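Local coordinates for cerato-platanin-like protein (Moniliophthora perniciosa, PDB 3SUK) that is of unknown molecular function but belongs to the secreted cerato-platanin family of fungal proteins, built on a double-psi beta-barrel, at residues Ala3-Phe8 with Ala86-Asn91. Numbering follows the deposited sequence. Where two conformers were deposited one is given.
Sequences AVQLRF and AGNGFN
Leu6 and Arg7 pair in parallel with Phe90 and Asn91, joining strands 4-8 and 90-92 of the double-psi beta-barrel: Phe90 N donates to Gln5 O at 2.9 Å (173° at the hydrogen), and Phe90 O accepts from Arg7 N. Leu6 and Phe90 share one face of this sheet. There Leu6 CD1 lies 4.0 Å from Phe90 CB, while Val4 CG2 meets the CD2-CE2 side of the Phe90 ring, 3.7 Å from CE2; the rings of Phe90 and Tyr65 meet edge-to-face. Arg7 and Asn91 occupy the other face, their side chains running alongside each other with guanidinium and amide planes 80° apart. With chi1 at 58° and a bend at chi3, the Arg7 chain folds back along its neighbour strand, bringing NH1 to three oxygens, all weakly bonded: Asn88 O at 2.8 Å, Phe90 O and Asn91 OD1. A leucine in place of Arg7 would probably leave Asn88 O without this donor and the loop before Phe90 less firmly tied to strand 4-8. Nearer the start of strand 4-8, a water bridges the segments, accepting from Gln5 N at 2.9 Å and donating to Asn88 OD1.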
ATOM      1  N   ALA A   3       4.062   1.353 -16.128  1.00 24.30           N
ATOM      2  CA  ALA A   3       2.969   1.487 -15.204  1.00 21.18           C
ATOM      3  C   ALA A   3       2.759   0.174 -14.438  1.00 20.14           C
ATOM      4  O   ALA A   3       3.175  -0.869 -14.879  1.00 21.43           O
ATOM      5  CB  ALA A   3       1.744   1.933 -15.943  1.00 23.75           C
ATOM      6  N   VAL A   4       2.155   0.247 -13.262  1.00 14.32           N
ATOM      7  CA  VAL A   4       1.778  -0.949 -12.532  1.00 15.23           C
ATOM      8  C   VAL A   4       0.282  -0.878 -12.255  1.00 10.85           C
ATOM      9  O   VAL A   4      -0.264   0.181 -12.203  1.00 11.63           O
ATOM     10  CB  VAL A   4       2.623  -1.173 -11.235  1.00 19.29           C
ATOM     11  CG1 VAL A   4       4.075  -0.981 -11.514  1.00 21.48           C
ATOM     12  CG2 VAL A   4       2.194  -0.295 -10.137  1.00 20.46           C
ATOM     13  N   GLN A   5      -0.354  -2.023 -12.108  1.00  9.44           N
ATOM     14  CA  GLN A   5      -1.818  -1.949 -11.832  0.50  9.57           C
ATOM     15  C   GLN A   5      -2.083  -1.689 -10.336  1.00  8.72           C
ATOM     16  O   GLN A   5      -1.288  -2.011  -9.490  1.00  9.90           O
ATOM     17  CB  GLN A   5      -2.560  -3.212 -12.292  0.50  8.87           C
ATOM     18  CG  GLN A   5      -2.567  -3.518 -13.824  0.70 13.13           C
ATOM     19  CD  GLN A   5      -3.792  -4.311 -14.140  0.70 25.05           C
ATOM     20  OE1 GLN A   5      -3.953  -5.417 -13.630  0.70 24.78           O
ATOM     21  NE2 GLN A   5      -4.751  -3.689 -14.859  0.70 25.68           N
ATOM     22  N   LEU A   6      -3.169  -0.979 -10.092  1.00  8.49           N
ATOM     23  CA  LEU A   6      -3.603  -0.665  -8.744  1.00  9.09           C
ATOM     24  C   LEU A   6      -5.103  -0.881  -8.625  1.00  8.27           C
ATOM     25  O   LEU A   6      -5.825  -0.407  -9.441  1.00  9.47           O
ATOM     26  CB  LEU A   6      -3.186   0.763  -8.349  1.00  8.13           C
ATOM     27  CG  LEU A   6      -3.504   1.140  -6.897  1.00  9.12           C
ATOM     28  CD1 LEU A   6      -2.450   2.057  -6.349  1.00  8.13           C
ATOM     29  CD2 LEU A   6      -4.850   1.791  -6.765  1.00  8.53           C
ATOM     30  N   ARG A   7      -5.523  -1.525  -7.542  1.00  9.72           N
ATOM     31  CA  ARG A   7      -6.928  -1.740  -7.212  1.00  9.29           C
ATOM     32  C   ARG A   7      -7.025  -1.569  -5.690  1.00  7.85           C
ATOM     33  O   ARG A   7      -6.049  -1.288  -5.043  1.00  8.26           O
ATOM     34  CB  ARG A   7      -7.417  -3.133  -7.631  1.00 11.49           C
ATOM     35  CG  ARG A   7      -6.611  -4.223  -6.999  1.00 12.64           C
ATOM     36  CD  ARG A   7      -6.694  -5.625  -7.684  1.00 17.52           C
ATOM     37  NE  ARG A   7      -6.101  -5.740  -9.017  1.00 23.11           N
ATOM     38  CZ  ARG A   7      -4.845  -5.444  -9.418  1.00 23.60           C
ATOM     39  NH1 ARG A   7      -3.842  -4.881  -8.646  1.00 16.25           N
ATOM     40  NH2 ARG A   7      -4.604  -5.678 -10.687  1.00 19.34           N
ATOM     41  N   PHE A   8      -8.228  -1.677  -5.165  1.00  8.41           N
ATOM     42  CA  PHE A   8      -8.419  -1.523  -3.742  1.00  7.83           C
ATOM     43  C   PHE A   8      -8.942  -2.786  -3.111  1.00  9.98           C
ATOM     44  O   PHE A   8      -9.496  -3.648  -3.741  1.00 11.14           O
ATOM     45  CB  PHE A   8      -9.284  -0.290  -3.386  1.00  9.23           C
ATOM     46  CG  PHE A   8     -10.753  -0.452  -3.690  1.00  8.57           C
ATOM     47  CD1 PHE A   8     -11.615  -1.044  -2.784  1.00 11.21           C
ATOM     48  CD2 PHE A   8     -11.251  -0.015  -4.866  1.00 13.22           C
ATOM     49  CE1 PHE A   8     -12.907  -1.191  -3.053  1.00 12.38           C
ATOM     50  CE2 PHE A   8     -12.589  -0.134  -5.126  1.00 12.69           C
ATOM     51  CZ  PHE A   8     -13.410  -0.741  -4.215  1.00 13.43           C
ATOM     52  N   ALA A  86       0.575  -9.061  -3.056  1.00  9.76           N
ATOM     53  CA  ALA A  86      -0.466  -8.941  -4.083  1.00  9.20           C
ATOM     54  C   ALA A  86      -0.008  -9.782  -5.261  1.00 10.00           C
ATOM     55  O   ALA A  86       1.146  -9.954  -5.485  1.00  9.95           O
ATOM     56  CB  ALA A  86      -0.603  -7.503  -4.514  1.00  9.13           C
ATOM     57  N   GLY A  87      -0.961 -10.303  -6.001  1.00 11.06           N
ATOM     58  CA  GLY A  87      -0.652 -11.037  -7.203  1.00 11.40           C
ATOM     59  C   GLY A  87      -0.152 -10.179  -8.347  1.00 12.26           C
ATOM     60  O   GLY A  87       0.484 -10.660  -9.191  1.00 11.86           O
ATOM     61  N   ASN A  88      -0.552  -8.930  -8.407  1.00 11.03           N
ATOM     62  CA  ASN A  88      -0.244  -8.091  -9.566  1.00 12.07           C
ATOM     63  C   ASN A  88      -0.295  -6.586  -9.238  1.00  9.57           C
ATOM     64  O   ASN A  88      -1.346  -6.034  -9.216  1.00 12.29           O
ATOM     65  CB  ASN A  88      -1.270  -8.451 -10.671  1.00 14.81           C
ATOM     66  CG  ASN A  88      -1.174  -7.622 -11.894  1.00 12.98           C
ATOM     67  OD1 ASN A  88      -0.167  -7.139 -12.243  1.00 16.15           O
ATOM     68  ND2 ASN A  88      -2.265  -7.559 -12.600  1.00 17.58           N
ATOM     69  N   GLY A  89       0.843  -5.954  -9.095  1.00  9.64           N
ATOM     70  CA  GLY A  89       0.893  -4.567  -8.646  1.00 10.12           C
ATOM     71  C   GLY A  89       0.397  -4.332  -7.218  1.00  7.52           C
ATOM     72  O   GLY A  89       0.750  -5.072  -6.345  1.00  8.85           O
ATOM     73  N   PHE A  90      -0.434  -3.321  -7.042  1.00  8.53           N
ATOM     74  CA  PHE A  90      -0.866  -2.925  -5.696  1.00  7.91           C
ATOM     75  C   PHE A  90      -2.338  -3.213  -5.432  1.00  7.92           C
ATOM     76  O   PHE A  90      -3.182  -2.947  -6.251  1.00  8.12           O
ATOM     77  CB  PHE A  90      -0.689  -1.400  -5.458  1.00  8.29           C
ATOM     78  CG  PHE A  90       0.729  -0.911  -5.452  1.00  8.67           C
ATOM     79  CD1 PHE A  90       1.488  -1.044  -4.327  1.00  8.98           C
ATOM     80  CD2 PHE A  90       1.257  -0.217  -6.537  1.00  9.54           C
ATOM     81  CE1 PHE A  90       2.760  -0.589  -4.307  1.00  8.59           C
ATOM     82  CE2 PHE A  90       2.556   0.236  -6.511  1.00 11.20           C
ATOM     83  CZ  PHE A  90       3.276   0.059  -5.360  1.00 10.26           C
ATOM     84  N   ASN A  91      -2.618  -3.723  -4.249  1.00  7.93           N
ATOM     85  CA  ASN A  91      -3.962  -3.708  -3.708  1.00  8.77           C
ATOM     86  C   ASN A  91      -3.955  -2.834  -2.442  1.00  7.83           C
ATOM     87  O   ASN A  91      -3.427  -3.194  -1.466  1.00  9.70           O
ATOM     88  CB  ASN A  91      -4.437  -5.107  -3.292  1.00  9.71           C
ATOM     89  CG  ASN A  91      -4.229  -6.177  -4.344  1.00 10.93           C
ATOM     90  OD1 ASN A  91      -4.215  -5.955  -5.515  1.00 13.82           O
ATOM     91  ND2 ASN A  91      -4.068  -7.365  -3.861  1.00 12.93           N
TER
HETATM   92  O   HOH W   1       1.010  -4.535 -12.402  1.00 14.51           O